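Local coordinates for pertussis toxin-like subunit ArtA (Escherichia coli, PDB 4Z9D), which binds NAD and, as the enzymatic A subunit of a pertussis-like AB5 toxin, probably transfers its ADP-ribose to trimeric G proteins, at residues 83-94 / 157-168. The protein carries 2 engineered substitutions. Numbering follows the deposited sequence.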
# COMPACT_ATOMS: atom_id res chain seq x y z
N ARG A 83 -2.31 -5.01 10.11
CA ARG A 83 -3.06 -4.19 11.04
C ARG A 83 -2.61 -2.74 10.93
O ARG A 83 -1.42 -2.43 11.02
CB ARG A 83 -2.90 -4.68 12.49
CG ARG A 83 -3.49 -3.72 13.52
CD ARG A 83 -3.58 -4.37 14.89
NE ARG A 83 -2.25 -4.73 15.41
CZ ARG A 83 -1.37 -3.85 15.90
NH1 ARG A 83 -1.67 -2.56 15.94
NH2 ARG A 83 -0.20 -4.27 16.35
N ALA A 84 -3.56 -1.85 10.67
CA ALA A 84 -3.26 -0.43 10.53
C ALA A 84 -3.27 0.23 11.89
O ALA A 84 -4.00 -0.20 12.80
CB ALA A 84 -4.27 0.26 9.61
N ASN A 85 -2.45 1.25 12.06
CA ASN A 85 -2.47 2.07 13.27
C ASN A 85 -2.20 3.53 12.89
O ASN A 85 -2.45 3.91 11.75
CB ASN A 85 -1.50 1.55 14.33
CG ASN A 85 -0.07 1.46 13.84
OD1 ASN A 85 0.31 2.08 12.84
ND2 ASN A 85 0.75 0.69 14.57
N ASN A 86 -1.73 4.35 13.84
CA ASN A 86 -1.64 5.79 13.58
C ASN A 86 -0.53 6.17 12.59
O ASN A 86 -0.36 7.33 12.24
CB ASN A 86 -1.43 6.56 14.89
CG ASN A 86 -2.69 6.61 15.75
OD1 ASN A 86 -2.64 7.10 16.88
ND2 ASN A 86 -3.83 6.15 15.22
N ILE A 87 0.23 5.17 12.15
CA ILE A 87 1.24 5.31 11.11
C ILE A 87 0.59 5.40 9.73
O ILE A 87 1.18 5.90 8.77
CB ILE A 87 2.21 4.07 11.15
CG1 ILE A 87 2.87 3.93 12.53
CG2 ILE A 87 3.25 4.10 10.03
CD1 ILE A 87 3.70 2.66 12.68
N PHE A 88 -0.67 4.96 9.66
CA PHE A 88 -1.43 4.84 8.42
C PHE A 88 -2.40 6.00 8.28
O PHE A 88 -3.05 6.39 9.24
CB PHE A 88 -2.20 3.51 8.38
CG PHE A 88 -1.32 2.28 8.36
CD1 PHE A 88 -0.57 1.93 9.48
CD2 PHE A 88 -1.27 1.47 7.24
CE1 PHE A 88 0.22 0.80 9.49
CE2 PHE A 88 -0.48 0.32 7.23
CZ PHE A 88 0.27 -0.02 8.36
N TYR A 89 -2.49 6.54 7.07
CA TYR A 89 -3.40 7.66 6.77
C TYR A 89 -4.23 7.36 5.54
O TYR A 89 -3.68 7.01 4.50
CB TYR A 89 -2.61 8.95 6.50
CG TYR A 89 -1.84 9.51 7.66
CD1 TYR A 89 -0.61 8.98 8.04
CD2 TYR A 89 -2.31 10.62 8.35
CE1 TYR A 89 0.11 9.52 9.10
CE2 TYR A 89 -1.60 11.17 9.42
CZ TYR A 89 -0.40 10.62 9.78
OH TYR A 89 0.30 11.16 10.83
N PRO A 90 -5.56 7.46 5.64
CA PRO A 90 -6.36 7.50 4.41
C PRO A 90 -5.98 8.75 3.62
O PRO A 90 -5.68 9.78 4.24
CB PRO A 90 -7.81 7.58 4.92
CG PRO A 90 -7.74 7.18 6.36
CD PRO A 90 -6.39 7.63 6.84
N ILE A 91 -5.99 8.70 2.29
CA ILE A 91 -5.43 9.83 1.55
C ILE A 91 -6.37 11.03 1.42
O ILE A 91 -5.92 12.15 1.19
CB ILE A 91 -4.98 9.41 0.13
CG1 ILE A 91 -6.14 8.90 -0.71
CG2 ILE A 91 -3.87 8.35 0.20
CD1 ILE A 91 -5.74 8.57 -2.13
N GLN A 92 -7.67 10.82 1.60
CA GLN A 92 -8.64 11.86 1.29
C GLN A 92 -8.47 13.20 2.06
O GLN A 92 -8.56 14.26 1.45
CB GLN A 92 -10.05 11.31 1.50
CG GLN A 92 -11.17 12.24 1.11
CD GLN A 92 -12.54 11.58 1.27
OE1 GLN A 92 -13.01 10.89 0.37
NE2 GLN A 92 -13.17 11.79 2.43
N PRO A 93 -8.25 13.16 3.39
CA PRO A 93 -8.06 14.44 4.09
C PRO A 93 -6.86 15.22 3.56
O PRO A 93 -6.86 16.46 3.54
CB PRO A 93 -7.83 14.02 5.55
CG PRO A 93 -8.55 12.71 5.66
CD PRO A 93 -8.29 12.03 4.35
N SER A 94 -5.83 14.49 3.15
CA SER A 94 -4.64 15.16 2.63
C SER A 94 -4.89 15.70 1.23
O SER A 94 -4.45 16.80 0.90
CB SER A 94 -3.44 14.21 2.63
OG SER A 94 -3.04 13.92 3.96
N VAL A 157 1.58 -9.02 16.52
CA VAL A 157 1.09 -8.49 17.79
C VAL A 157 -0.35 -8.03 17.65
O VAL A 157 -0.62 -7.05 16.96
CB VAL A 157 1.98 -7.32 18.29
CG1 VAL A 157 1.36 -6.64 19.50
CG2 VAL A 157 3.37 -7.82 18.61
N PRO A 158 -1.28 -8.75 18.29
CA PRO A 158 -2.71 -8.43 18.18
C PRO A 158 -3.08 -7.16 18.90
O PRO A 158 -2.42 -6.76 19.86
CB PRO A 158 -3.40 -9.63 18.84
CG PRO A 158 -2.35 -10.68 19.00
CD PRO A 158 -1.04 -9.97 19.07
N GLY A 159 -4.15 -6.52 18.43
CA GLY A 159 -4.71 -5.37 19.10
C GLY A 159 -5.80 -4.77 18.23
O GLY A 159 -5.96 -5.16 17.07
N SER A 160 -6.55 -3.84 18.79
CA SER A 160 -7.56 -3.14 18.03
C SER A 160 -7.06 -1.71 17.87
O SER A 160 -7.09 -0.94 18.83
CB SER A 160 -8.92 -3.19 18.72
OG SER A 160 -9.38 -4.53 18.80
N THR A 161 -6.59 -1.38 16.68
CA THR A 161 -5.99 -0.08 16.42
C THR A 161 -6.56 0.48 15.12
O THR A 161 -7.17 -0.26 14.34
CB THR A 161 -4.45 -0.16 16.33
OG1 THR A 161 -4.06 -1.08 15.31
CG2 THR A 161 -3.86 -0.64 17.66
N PHE A 162 -6.39 1.78 14.90
CA PHE A 162 -7.04 2.51 13.80
C PHE A 162 -6.10 3.47 13.09
O PHE A 162 -5.11 3.91 13.67
CB PHE A 162 -8.25 3.30 14.30
CG PHE A 162 -9.33 2.44 14.86
CD1 PHE A 162 -10.41 2.06 14.06
CD2 PHE A 162 -9.27 1.98 16.16
CE1 PHE A 162 -11.42 1.25 14.56
CE2 PHE A 162 -10.27 1.15 16.67
CZ PHE A 162 -11.35 0.80 15.87
N VAL A 163 -6.41 3.80 11.84
CA VAL A 163 -5.64 4.80 11.10
C VAL A 163 -5.71 6.17 11.79
O VAL A 163 -6.59 6.44 12.59
CB VAL A 163 -6.14 4.94 9.66
CG1 VAL A 163 -6.06 3.60 8.92
CG2 VAL A 163 -7.57 5.48 9.67
N ASN A 164 -4.74 7.03 11.48
CA ASN A 164 -4.82 8.43 11.87
C ASN A 164 -5.86 9.08 10.96
O ASN A 164 -5.80 8.92 9.75
CB ASN A 164 -3.44 9.10 11.73
CG ASN A 164 -3.41 10.51 12.29
OD1 ASN A 164 -4.15 11.38 11.85
ND2 ASN A 164 -2.50 10.74 13.24
N PRO A 165 -6.85 9.77 11.54
CA PRO A 165 -7.94 10.28 10.71
C PRO A 165 -7.61 11.61 10.03
O PRO A 165 -8.45 12.13 9.28
CB PRO A 165 -9.09 10.46 11.72
CG PRO A 165 -8.39 10.84 12.97
CD PRO A 165 -7.09 10.02 12.97
N GLY A 166 -6.42 12.15 10.26
CA GLY A 166 -6.13 13.51 9.87
C GLY A 166 -5.29 13.70 8.62
O GLY A 166 -5.16 12.80 7.78
N VAL A 167 -4.74 14.89 8.49
CA VAL A 167 -3.85 15.23 7.38
C VAL A 167 -2.45 14.71 7.63
O VAL A 167 -1.96 14.74 8.76
CB VAL A 167 -3.82 16.75 7.14
CG1 VAL A 167 -2.84 17.14 6.00
CG2 VAL A 167 -5.23 17.26 6.86
N ILE A 168 -1.80 14.19 6.60
CA ILE A 168 -0.40 13.80 6.71
C ILE A 168 0.50 15.01 7.01
O ILE A 168 0.47 16.00 6.29
CB ILE A 168 0.09 13.14 5.42
CG1 ILE A 168 -0.73 11.88 5.11
CG2 ILE A 168 1.58 12.85 5.49
CD1 ILE A 168 -0.53 11.41 3.67
O HOH W 1 -4.75 12.11 5.06
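Arg83 and Thr161 meet at about a right angle at one end of this long contact, where hydrogen bonds dominate. Arg83 NH1 donates to Thr161 OG1 (2.9 Å), which lies in the guanidinium plane, and that hydroxyl donates to Ala84 O at 2.7 Å, so two bonds hold Thr161 OG1, one accepted and one donated. With chi1 at 58°, OG1 sits between the backbone N and the carbonyl carbon and faces 83-94. A bend at chi3 turns the guanidinium so that NH2 also reaches Val157 O (2.9 Å), with NE adding a weak bond to the same oxygen. In the middle, backbone pairing is sparse: Asn164 N gives a hydrogen bond to Phe88 O. The Asn86 side chain adds a weak bond from ND2 to Phe162 O. At the far end Ile168 N points almost straight at Ser94 OG (2.9 Å, 174°). The same hydroxyl donates to a water that in turn donates to Pro90 O and Gly166 O, tying three backbone and side-chain oxygens together.

Apolar packing runs between these bonds. The Tyr89 ring is sandwiched: Asn164 CB lies over one face, 3.9 Å from the ring centroid, and Ile168 CG1 over the other. The Asn164 amide runs alongside the ring, their planes 24° apart; an Asx turn, Gly166 N to Asn164 OD1 (2.9 Å), holds it there. Val163 spreads its methyls, CG1 against Ala84 and Phe88 CB, CG2 against the Pro90 ring.

Together these contacts lay an irregular segment near the end of the modelled chain along the type I turn Asn85 to Phe88 and strand 88-90, an edge of the ADP-ribosyltransferase fold. Strand 118-122 flanks 88-90 on its other side, and the Phe88 side chain is about 10 Å from the bound NAD.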